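Local structure of leucine aminopeptidase A1, chloroplastic (5D8N) at residues V249-A254 with P276-H281; A267-A272 with A354-M359; G33-A38 with S187-G192; G44-I49 with G103-L108. The protein removes N-terminal amino acids, preferably leucine, from peptides as a magnesium-dependent homohexameric M17 aminopeptidase, and also has chaperone activity. The protein carries 1 engineered substitution. All coordinates share one frame; numbering follows the deposited sequence.

Contact 1. Residues V249-A254 with P276-H281; sequences VNILDA and PPYFIH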
loop_
_atom_site.group_PDB
_atom_site.type_symbol
_atom_site.label_atom_id
_atom_site.label_comp_id
_atom_site.label_asym_id
_atom_site.label_seq_id
_atom_site.Cartn_x
_atom_site.Cartn_y
_atom_site.Cartn_z
ATOM N N VAL A 249 0.643 21.429 44.284
ATOM C CA VAL A 249 1.263 20.694 43.186
ATOM C C VAL A 249 2.335 19.764 43.724
ATOM O O VAL A 249 3.019 20.090 44.695
ATOM C CB VAL A 249 1.876 21.632 42.131
ATOM C CG1 VAL A 249 2.982 22.496 42.742
ATOM C CG2 VAL A 249 2.428 20.821 40.978
ATOM N N ASN A 250 2.415 18.586 43.115
ATOM C CA ASN A 250 3.515 17.663 43.319
ATOM C C ASN A 250 3.927 17.076 41.967
ATOM O O ASN A 250 3.098 16.513 41.246
ATOM C CB ASN A 250 3.075 16.556 44.293
ATOM C CG ASN A 250 4.229 15.728 44.837
ATOM O OD1 ASN A 250 5.390 16.141 44.834
ATOM N ND2 ASN A 250 3.909 14.520 45.279
ATOM N N ILE A 251 5.169 17.350 41.580
ATOM C CA ILE A 251 5.742 16.860 40.350
ATOM C C ILE A 251 6.659 15.702 40.697
ATOM O O ILE A 251 7.600 15.876 41.471
ATOM C CB ILE A 251 6.570 17.948 39.643
ATOM C CG1 ILE A 251 5.716 19.188 39.378
ATOM C CG2 ILE A 251 7.133 17.425 38.328
ATOM C CD1 ILE A 251 4.432 18.922 38.625
ATOM N N LEU A 252 6.340 14.505 40.212
ATOM C CA LEU A 252 7.210 13.344 40.441
ATOM C C LEU A 252 8.146 13.139 39.255
ATOM O O LEU A 252 7.688 13.066 38.110
ATOM C CB LEU A 252 6.376 12.088 40.686
ATOM C CG LEU A 252 5.194 12.187 41.658
ATOM C CD1 LEU A 252 4.609 10.808 41.863
ATOM C CD2 LEU A 252 5.687 12.669 43.002
ATOM N N ASP A 253 9.426 12.900 39.543
ATOM C CA ASP A 253 10.386 12.562 38.500
ATOM C C ASP A 253 10.483 11.043 38.285
ATOM O O ASP A 253 9.708 10.274 38.855
ATOM C CB ASP A 253 11.758 13.208 38.780
ATOM C CG ASP A 253 12.483 12.604 39.979
ATOM O OD1 ASP A 253 12.119 11.493 40.430
ATOM O OD2 ASP A 253 13.407 13.276 40.478
ATOM N N ALA A 254 11.248 10.642 37.281
ATOM C CA ALA A 254 11.265 9.252 36.833
ATOM C C ALA A 254 11.584 8.315 37.987
ATOM O O ALA A 254 11.017 7.224 38.058
ATOM C CB ALA A 254 12.299 9.051 35.732
ATOM N N PRO A 276 13.363 14.364 29.713
ATOM C CA PRO A 276 12.866 13.436 30.731
ATOM C C PRO A 276 11.377 13.591 31.014
ATOM O O PRO A 276 10.839 14.696 30.912
ATOM C CB PRO A 276 13.678 13.809 31.984
ATOM C CG PRO A 276 14.793 14.692 31.551
ATOM C CD PRO A 276 14.439 15.246 30.205
ATOM N N PRO A 277 10.773 12.560 31.604
ATOM C CA PRO A 277 9.358 12.547 31.912
ATOM C C PRO A 277 9.038 13.080 33.305
ATOM O O PRO A 277 9.913 13.090 34.155
ATOM C CB PRO A 277 9.034 11.068 31.918
ATOM C CG PRO A 277 10.274 10.438 32.424
ATOM C CD PRO A 277 11.408 11.263 31.892
ATOM N N TYR A 278 7.858 13.663 33.465
ATOM C CA TYR A 278 7.422 14.205 34.735
ATOM C C TYR A 278 5.970 13.819 34.921
ATOM O O TYR A 278 5.125 14.025 34.046
ATOM C CB TYR A 278 7.567 15.731 34.783
ATOM C CG TYR A 278 9.012 16.163 34.823
ATOM C CD1 TYR A 278 9.756 16.075 36.010
ATOM C CD2 TYR A 278 9.684 16.509 33.664
ATOM C CE1 TYR A 278 11.125 16.306 36.035
ATOM C CE2 TYR A 278 11.046 16.776 33.688
ATOM C CZ TYR A 278 11.747 16.734 34.880
ATOM O OH TYR A 278 13.107 16.940 34.878
ATOM N N PHE A 279 5.661 13.372 36.128
ATOM C CA PHE A 279 4.303 12.971 36.458
ATOM C C PHE A 279 3.712 14.125 37.264
ATOM O O PHE A 279 4.205 14.473 38.331
ATOM C CB PHE A 279 4.347 11.650 37.238
ATOM C CG PHE A 279 2.998 11.038 37.473
ATOM C CD1 PHE A 279 2.194 11.466 38.522
ATOM C CD2 PHE A 279 2.597 9.940 36.735
ATOM C CE1 PHE A 279 0.957 10.884 38.749
ATOM C CE2 PHE A 279 1.371 9.354 36.970
ATOM C CZ PHE A 279 0.540 9.829 37.961
ATOM N N ILE A 280 2.659 14.712 36.728
ATOM C CA ILE A 280 2.066 15.917 37.255
ATOM C C ILE A 280 0.841 15.609 38.091
ATOM O O ILE A 280 -0.102 14.950 37.635
ATOM C CB ILE A 280 1.655 16.848 36.100
ATOM C CG1 ILE A 280 2.883 17.282 35.306
ATOM C CG2 ILE A 280 0.933 18.061 36.648
ATOM C CD1 ILE A 280 2.538 17.880 33.960
ATOM N N HIS A 281 0.866 16.092 39.330
ATOM C CA HIS A 281 -0.267 15.959 40.244
ATOM C C HIS A 281 -0.663 17.290 40.878
ATOM O O HIS A 281 0.043 17.825 41.725
ATOM C CB HIS A 281 0.051 14.922 41.322
ATOM C CG HIS A 281 -1.088 14.642 42.248
ATOM N ND1 HIS A 281 -0.911 14.060 43.488
ATOM C CD2 HIS A 281 -2.405 14.965 42.170
ATOM C CE1 HIS A 281 -2.089 13.926 44.076
ATOM N NE2 HIS A 281 -3.011 14.487 43.310
HETATM O O HOH W 1 1.053 14.326 45.602
HETATM O O HOH W 2 12.358 12.627 35.275
#
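Ile251 CG2 lies 3.8 Å from Tyr278 CD1, approaching the ring obliquely. A water lies over one face of this ring, displaced toward the rim. The strands form an antiparallel pair in the large mixed sheet of the M17 catalytic domain, with 247-252 outermost within this chain. The water accepts from Ala254 N and donates to Pro277 O, so it links the two segments just past the end of the strand pairing. The Phe279 ring is approached obliquely by Leu252 CD1, and both Phe279 and His281 pack edge-to-face with Tyr398. Leu252 and Phe279 are a hydrogen-bonded pair: Leu252 N gives to Phe279 O at 2.8 Å, and Phe279 N returns a bond to Leu252 O at 2.9 Å. Asn250 and His281 form the next such pair. Between them, Ile251 and Ile280 are non-hydrogen-bonded, and their side chains lie side by side with CD1 of Ile251 4.0 Å from CG1 of Ile280. Helix 229-242 covers Ile280. An alanine at Ile251 would remove CG1, CG2 and CD1, which would probably open a gap beside Tyr278 and Ile280. In His281, CG anti to the backbone N (chi1 -176°) carries the ring toward strand 347-358, where NE2 bonds to His350 ND1. A second water accepts from Asn250 ND2 and lies 2.9 Å from His281 ND1.

Contact 2. Residues A267-A272 with A354-M359; sequences AVAAAA and AACENM
Val268, Ala269, Ala271 and Ala272 lie against the end of strand 347-358. This is helix-on-sheet packing in the alpha/beta catalytic domain: the last turn of helix 263-269, and the loop after it, cover the strand where it runs toward the metal site. Ala269 and Cys356 meet through their beta carbons, CB to CB at 3.8 Å. In Cys356 the sulfur sits between the backbone N and the carbonyl carbon (chi1 60°). From there Cys356 SG reaches Val268 CG1 at 4.0 Å. Further along, Ala271 and Ala272 both direct their CB toward the strand. Ala272 CB fits among Glu357 O, Glu357 CG (3.5 Å) and Met359 CG (3.7 Å). Ala271 CB presses on the backbone, only 3.1 Å from Met359 O, so the packing there is tight. Glu357 starts out away from the loop, but its chi1 of 62° brings CG back to Ala272. Its carboxylate then continues to a salt bridge between OE1 and Arg366 of a neighbouring subunit. Asn358 borders the metal site: its ND2 bonds to OD1 of Asp305, a residue that binds both magnesium ions. The polar link between the segments is a buried water with four backbone partners. It donates to Val268 O at 2.7 Å and to Glu357 O at 2.7 Å. It accepts weakly from Ala272 N and, at 3.1 Å, from Met359 N.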
loop_
_atom_site.group_PDB
_atom_site.type_symbol
_atom_site.label_atom_id
_atom_site.label_comp_id
_atom_site.label_asym_id
_atom_site.label_seq_id
_atom_site.Cartn_x
_atom_site.Cartn_y
_atom_site.Cartn_z
ATOM N N ALA A 267 8.289 2.669 30.719
ATOM C CA ALA A 267 8.720 2.028 29.478
ATOM C C ALA A 267 8.495 2.924 28.249
ATOM O O ALA A 267 9.330 3.000 27.360
ATOM C CB ALA A 267 7.986 0.712 29.289
ATOM N N VAL A 268 7.365 3.609 28.219
ATOM C CA VAL A 268 7.080 4.506 27.100
ATOM C C VAL A 268 8.063 5.648 27.109
ATOM O O VAL A 268 8.591 6.031 26.079
ATOM C CB VAL A 268 5.648 5.088 27.211
ATOM C CG1 VAL A 268 5.404 6.102 26.106
ATOM C CG2 VAL A 268 4.621 3.968 27.096
ATOM N N ALA A 269 8.356 6.153 28.296
ATOM C CA ALA A 269 9.271 7.285 28.460
ATOM C C ALA A 269 10.770 6.990 28.229
ATOM O O ALA A 269 11.569 7.905 28.073
ATOM C CB ALA A 269 9.087 7.875 29.847
ATOM N N ALA A 270 11.146 5.718 28.217
ATOM C CA ALA A 270 12.547 5.324 28.309
ATOM C C ALA A 270 13.382 5.810 27.122
ATOM O O ALA A 270 14.545 6.172 27.279
ATOM C CB ALA A 270 12.656 3.804 28.436
ATOM N N ALA A 271 12.792 5.859 25.935
ATOM C CA ALA A 271 13.593 6.245 24.760
ATOM C C ALA A 271 14.076 7.693 24.887
ATOM O O ALA A 271 15.191 8.017 24.452
ATOM C CB ALA A 271 12.790 6.072 23.475
ATOM N N ALA A 272 13.217 8.551 25.439
ATOM C CA ALA A 272 13.385 10.000 25.378
ATOM C C ALA A 272 14.315 10.476 26.483
ATOM O O ALA A 272 13.876 11.082 27.469
ATOM C CB ALA A 272 12.043 10.692 25.495
ATOM N N ALA A 354 0.516 12.017 33.311
ATOM C CA ALA A 354 1.795 11.332 33.189
ATOM C C ALA A 354 2.491 11.756 31.901
ATOM O O ALA A 354 2.212 11.218 30.811
ATOM C CB ALA A 354 1.594 9.827 33.221
ATOM N N ALA A 355 3.303 12.802 32.013
ATOM C CA ALA A 355 3.849 13.462 30.843
ATOM C C ALA A 355 5.190 12.850 30.415
ATOM O O ALA A 355 6.057 12.527 31.229
ATOM C CB ALA A 355 4.034 14.941 31.122
ATOM N N CYS A 356 5.322 12.628 29.122
ATOM C CA CYS A 356 6.544 12.121 28.522
ATOM C C CYS A 356 6.465 12.362 27.021
ATOM O O CYS A 356 5.432 12.771 26.504
ATOM C CB CYS A 356 6.718 10.623 28.798
ATOM S SG CYS A 356 5.378 9.586 28.152
ATOM N N GLU A 357 7.573 12.143 26.325
ATOM C CA GLU A 357 7.536 12.059 24.877
ATOM C C GLU A 357 7.962 10.673 24.441
ATOM O O GLU A 357 8.697 9.986 25.140
ATOM C CB GLU A 357 8.344 13.167 24.190
ATOM C CG GLU A 357 9.823 13.184 24.481
ATOM C CD GLU A 357 10.604 14.194 23.673
ATOM O OE1 GLU A 357 10.003 14.999 22.912
ATOM O OE2 GLU A 357 11.849 14.010 23.644
ATOM N N ASN A 358 7.269 10.185 23.419
ATOM C CA ASN A 358 7.484 8.841 22.913
ATOM C C ASN A 358 8.431 8.887 21.712
ATOM O O ASN A 358 8.016 9.232 20.603
ATOM C CB ASN A 358 6.144 8.201 22.530
ATOM C CG ASN A 358 6.320 6.808 21.940
ATOM O OD1 ASN A 358 7.412 6.248 21.987
ATOM N ND2 ASN A 358 5.272 6.293 21.299
ATOM N N MET A 359 9.697 8.597 21.963
ATOM C CA MET A 359 10.761 8.731 20.986
ATOM C C MET A 359 11.363 7.368 20.591
ATOM O O MET A 359 10.920 6.308 21.035
ATOM C CB MET A 359 11.873 9.614 21.562
ATOM C CG MET A 359 11.443 11.033 21.884
ATOM S SD MET A 359 11.095 12.038 20.427
ATOM C CE MET A 359 12.683 12.796 20.136
HETATM O O HOH W 3 10.218 7.781 24.866
#

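Contact 3. Residues G33-A38 with S187-G192; sequences GAKDTA and SLDILG
Lys35 and Asp189 meet because both CG atoms stand anti to their own carbonyl carbon, with chi1 of -47° in Lys35 and -65° in Asp189. The lysine chain then bends at chi2 (-69°) and crosses the carboxylate, with Lys35 CE 3.3 Å from Asp189 OD1. The charged ends are farther apart: Lys35 NZ is 4.5 Å from Asp189 OD1, too long for a salt bridge. The second oxygen, OD2, accepts from Trp42 NE1. A leucine in place of Asp189 would probably leave Trp42 NE1 without this acceptor and Lys35 without its nearby negative charge. Lys35 CB also rests on Leu191 CD2 at 3.8 Å. The backbones pair in parallel. Gly33 N gives to Leu188 O at 3.1 Å, Ile190 N to Gly33 O at 2.9 Å, and Lys35 N to Ile190 O at 3.0 Å. Past this pairing, a water bridges Lys35 O, Thr37 O and Gly192 N. The contact forms one margin of the N-terminal domain's sheet, a domain of the macro clan. Strand 31-35 is outermost within this chain, and strand 187-191 pairs on its other side with 139-144. Helix 197-221 covers Ala34, while helix 152-170 packs on Leu188 and Ile190.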
loop_
_atom_site.group_PDB
_atom_site.type_symbol
_atom_site.label_atom_id
_atom_site.label_comp_id
_atom_site.label_asym_id
_atom_site.label_seq_id
_atom_site.Cartn_x
_atom_site.Cartn_y
_atom_site.Cartn_z
ATOM N N GLY A 33 -18.875 43.911 29.763
ATOM C CA GLY A 33 -19.888 44.322 30.717
ATOM C C GLY A 33 -21.259 44.265 30.102
ATOM O O GLY A 33 -21.415 44.341 28.871
ATOM N N ALA A 34 -22.248 44.049 30.964
ATOM C CA ALA A 34 -23.641 44.092 30.548
ATOM C C ALA A 34 -24.202 45.477 30.872
ATOM O O ALA A 34 -23.880 46.010 31.935
ATOM C CB ALA A 34 -24.427 43.023 31.273
ATOM N N LYS A 35 -24.770 46.139 29.861
ATOM C CA LYS A 35 -25.226 47.535 29.959
ATOM C C LYS A 35 -26.716 47.612 29.680
ATOM O O LYS A 35 -27.246 46.796 28.927
ATOM C CB LYS A 35 -24.531 48.473 28.961
ATOM C CG LYS A 35 -23.025 48.360 28.855
ATOM C CD LYS A 35 -22.338 48.862 30.109
ATOM C CE LYS A 35 -20.829 48.877 29.934
ATOM N NZ LYS A 35 -20.144 49.126 31.234
ATOM N N ASP A 36 -27.355 48.654 30.208
ATOM C CA ASP A 36 -28.792 48.877 29.995
ATOM C C ASP A 36 -29.044 49.886 28.871
ATOM O O ASP A 36 -30.186 50.229 28.584
ATOM C CB ASP A 36 -29.521 49.295 31.290
ATOM C CG ASP A 36 -28.963 50.567 31.917
ATOM O OD1 ASP A 36 -28.215 51.325 31.256
ATOM O OD2 ASP A 36 -29.305 50.819 33.097
ATOM N N THR A 37 -27.969 50.311 28.211
ATOM C CA THR A 37 -28.046 51.198 27.062
ATOM C C THR A 37 -28.975 50.637 25.997
ATOM O O THR A 37 -28.868 49.482 25.598
ATOM C CB THR A 37 -26.672 51.370 26.392
ATOM O OG1 THR A 37 -25.679 51.686 27.367
ATOM C CG2 THR A 37 -26.717 52.443 25.298
ATOM N N ALA A 38 -29.899 51.465 25.537
ATOM C CA ALA A 38 -30.745 51.101 24.420
ATOM C C ALA A 38 -29.855 50.792 23.213
ATOM O O ALA A 38 -28.936 51.540 22.888
ATOM C CB ALA A 38 -31.712 52.232 24.105
ATOM N N SER A 187 -13.081 46.086 24.108
ATOM C CA SER A 187 -14.259 46.021 24.960
ATOM C C SER A 187 -15.455 45.402 24.253
ATOM O O SER A 187 -15.635 45.546 23.054
ATOM C CB SER A 187 -14.600 47.399 25.530
ATOM O OG SER A 187 -15.214 48.257 24.586
ATOM N N LEU A 188 -16.315 44.775 25.040
ATOM C CA LEU A 188 -17.587 44.244 24.579
ATOM C C LEU A 188 -18.655 44.704 25.551
ATOM O O LEU A 188 -18.581 44.402 26.750
ATOM C CB LEU A 188 -17.531 42.717 24.558
ATOM C CG LEU A 188 -18.879 41.979 24.488
ATOM C CD1 LEU A 188 -19.581 42.168 23.161
ATOM C CD2 LEU A 188 -18.678 40.500 24.741
ATOM N N ASP A 189 -19.684 45.344 24.999
ATOM C CA ASP A 189 -20.905 45.683 25.725
ATOM C C ASP A 189 -22.000 44.724 25.289
ATOM O O ASP A 189 -22.303 44.600 24.112
ATOM C CB ASP A 189 -21.324 47.135 25.434
ATOM C CG ASP A 189 -20.320 48.151 25.960
ATOM O OD1 ASP A 189 -19.659 47.857 26.981
ATOM O OD2 ASP A 189 -20.187 49.250 25.376
ATOM N N ILE A 190 -22.530 43.974 26.237
ATOM C CA ILE A 190 -23.657 43.121 25.977
ATOM C C ILE A 190 -24.930 43.857 26.374
ATOM O O ILE A 190 -25.092 44.276 27.521
ATOM C CB ILE A 190 -23.501 41.803 26.749
ATOM C CG1 ILE A 190 -22.214 41.098 26.296
ATOM C CG2 ILE A 190 -24.703 40.899 26.502
ATOM C CD1 ILE A 190 -21.875 39.882 27.128
ATOM N N LEU A 191 -25.856 43.941 25.431
ATOM C CA LEU A 191 -27.035 44.787 25.562
ATOM C C LEU A 191 -28.322 43.973 25.512
ATOM O O LEU A 191 -28.382 42.888 24.917
ATOM C CB LEU A 191 -27.083 45.826 24.438
ATOM C CG LEU A 191 -25.821 46.654 24.173
ATOM C CD1 LEU A 191 -26.065 47.631 23.023
ATOM C CD2 LEU A 191 -25.366 47.383 25.427
ATOM N N GLY A 192 -29.317 44.475 26.239
ATOM C CA GLY A 192 -30.679 43.952 26.165
ATOM C C GLY A 192 -30.935 42.742 27.048
ATOM O O GLY A 192 -31.976 42.105 26.898
HETATM O O HOH W 4 -29.218 47.431 27.017
#

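Contact 4. Residues G44-I49 with G103-L108; sequences GDLLAI and GGRITL
Leu46 and Arg105 cross obliquely, with Leu46 CD1 3.8 Å from Arg105 CD. Leu46 places its CG anti to the backbone N (chi1 172°), which carries CD1 over to the aliphatic stem of the arginine. At the far end of the pairing, Ile49 and Leu108 lie side by side and point the same way, CB of Ile49 being 4.0 Å from CD2 of Leu108. Behind these side chains the backbones run parallel, inclined by 18°. Leu47 N gives to Arg105 O at 2.9 Å, and Leu47 O takes a bond from Thr107 N at 2.8 Å. Leu47 thus straddles Ile106 in the usual parallel manner. Ile49 N then gives to Thr107 O at 2.8 Å. These are inner strands of the N-terminal domain's mixed sheet. Strand 46-52 pairs on its other side with 139-144, and 104-112 with the antiparallel 96-101. Helix 119-134 packs on Leu46 and Ala48, and helix 67-75 on Ile49 and Leu108. At the start of the contact, Asp45 is held by its OD2, which accepts from the backbone N of Arg138 and of Asn139. A water donates to Asp45 O and lies at the edge of the Arg105 guanidinium, in its plane, 3.1 Å from Arg105 NE. NH1 of Arg105 bonds to Asn98 OD1, while NH2 makes salt bridges to Glu86 and Glu87 of a neighbouring subunit. Arg105 therefore has a double character. Its stem packs as a hydrocarbon, and its buried head is probably kept charged by the two carboxylates of the other chain.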
loop_
_atom_site.group_PDB
_atom_site.type_symbol
_atom_site.label_atom_id
_atom_site.label_comp_id
_atom_site.label_asym_id
_atom_site.label_seq_id
_atom_site.Cartn_x
_atom_site.Cartn_y
_atom_site.Cartn_z
ATOM N N GLY A 44 -20.218 53.139 19.091
ATOM C CA GLY A 44 -18.912 52.488 19.079
ATOM C C GLY A 44 -18.649 51.935 17.691
ATOM O O GLY A 44 -19.343 52.301 16.745
ATOM N N ASP A 45 -17.703 51.008 17.574
ATOM C CA ASP A 45 -17.188 50.640 16.267
ATOM C C ASP A 45 -18.074 49.638 15.523
ATOM O O ASP A 45 -18.117 49.624 14.300
ATOM C CB ASP A 45 -15.782 50.073 16.391
ATOM C CG ASP A 45 -14.820 51.043 17.028
ATOM O OD1 ASP A 45 -15.025 52.261 16.872
ATOM O OD2 ASP A 45 -13.877 50.596 17.715
ATOM N N LEU A 46 -18.721 48.754 16.261
ATOM C CA LEU A 46 -19.455 47.666 15.662
ATOM C C LEU A 46 -20.538 47.169 16.594
ATOM O O LEU A 46 -20.277 46.776 17.728
ATOM C CB LEU A 46 -18.511 46.514 15.334
ATOM C CG LEU A 46 -19.202 45.223 14.872
ATOM C CD1 LEU A 46 -19.784 45.365 13.473
ATOM C CD2 LEU A 46 -18.171 44.113 14.913
ATOM N N LEU A 47 -21.737 47.083 16.047
ATOM C CA LEU A 47 -22.873 46.485 16.719
ATOM C C LEU A 47 -23.229 45.208 15.965
ATOM O O LEU A 47 -23.609 45.244 14.788
ATOM C CB LEU A 47 -24.058 47.461 16.667
ATOM C CG LEU A 47 -25.399 46.912 17.165
ATOM C CD1 LEU A 47 -25.337 46.501 18.633
ATOM C CD2 LEU A 47 -26.487 47.951 16.963
ATOM N N ALA A 48 -23.213 44.099 16.686
ATOM C CA ALA A 48 -23.626 42.819 16.132
ATOM C C ALA A 48 -24.958 42.403 16.727
ATOM O O ALA A 48 -25.116 42.369 17.952
ATOM C CB ALA A 48 -22.580 41.749 16.450
ATOM N N ILE A 49 -25.885 42.037 15.855
ATOM C CA ILE A 49 -27.220 41.644 16.273
ATOM C C ILE A 49 -27.570 40.241 15.802
ATOM O O ILE A 49 -27.489 39.918 14.611
ATOM C CB ILE A 49 -28.260 42.597 15.675
ATOM C CG1 ILE A 49 -28.013 43.993 16.240
ATOM C CG2 ILE A 49 -29.671 42.120 16.027
ATOM C CD1 ILE A 49 -28.588 45.078 15.353
ATOM N N GLY A 103 -20.893 57.016 11.017
ATOM C CA GLY A 103 -21.050 56.922 12.458
ATOM C C GLY A 103 -20.985 55.521 13.042
ATOM O O GLY A 103 -20.985 55.359 14.261
ATOM N N GLY A 104 -20.935 54.491 12.206
ATOM C CA GLY A 104 -20.812 53.154 12.760
ATOM C C GLY A 104 -20.898 51.990 11.794
ATOM O O GLY A 104 -20.803 52.147 10.570
ATOM N N ARG A 105 -21.035 50.797 12.373
ATOM C CA ARG A 105 -21.075 49.571 11.596
ATOM C C ARG A 105 -22.039 48.607 12.273
ATOM O O ARG A 105 -21.952 48.389 13.478
ATOM C CB ARG A 105 -19.660 49.005 11.514
ATOM C CG ARG A 105 -19.504 47.851 10.559
ATOM C CD ARG A 105 -18.103 47.275 10.639
ATOM N NE ARG A 105 -17.127 48.061 9.888
ATOM C CZ ARG A 105 -16.780 47.835 8.626
ATOM N NH1 ARG A 105 -17.380 46.898 7.913
ATOM N NH2 ARG A 105 -15.764 48.494 8.094
ATOM N N ILE A 106 -22.885 47.970 11.479
ATOM C CA ILE A 106 -23.761 46.938 11.981
ATOM C C ILE A 106 -23.492 45.615 11.281
ATOM O O ILE A 106 -23.294 45.577 10.070
ATOM C CB ILE A 106 -25.236 47.324 11.802
ATOM C CG1 ILE A 106 -25.562 48.407 12.824
ATOM C CG2 ILE A 106 -26.147 46.132 12.079
ATOM C CD1 ILE A 106 -26.949 49.016 12.711
ATOM N N THR A 107 -23.476 44.521 12.037
ATOM C CA THR A 107 -23.565 43.199 11.425
ATOM C C THR A 107 -24.749 42.415 11.980
ATOM O O THR A 107 -24.924 42.315 13.197
ATOM C CB THR A 107 -22.264 42.381 11.560
ATOM O OG1 THR A 107 -22.378 41.145 10.833
ATOM C CG2 THR A 107 -21.933 42.108 13.019
ATOM N N LEU A 108 -25.581 41.906 11.072
ATOM C CA LEU A 108 -26.645 40.978 11.441
ATOM C C LEU A 108 -26.128 39.563 11.286
ATOM O O LEU A 108 -25.488 39.239 10.297
ATOM C CB LEU A 108 -27.850 41.154 10.522
ATOM C CG LEU A 108 -28.389 42.586 10.385
ATOM C CD1 LEU A 108 -29.632 42.512 9.519
ATOM C CD2 LEU A 108 -28.720 43.183 11.746
HETATM O O HOH W 5 -16.021 50.133 11.922
#

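How the contacts relate
The contacts form two groups on opposite sides of the chain's centre. Contacts 3 and 4 share the N-terminal sheet, their centres about 13 Å apart. They do not touch, because strand 139-144 runs between strands 187-191 and 46-52. Contacts 1 and 2 lie in the catalytic domain, also about 13 Å apart between centres, and they do touch. Tyr278 O is 3.0 Å from Ala355 N, a probable hydrogen bond joining neighbouring strands of one sheet. Contact 2 is nearer the metal site: the Asn358 side chain is about 3 Å from that of Glu387, whereas the Phe279 side chain is about 11 Å from that of Lys300. Between the groups, centres are 45 to 51 Å apart.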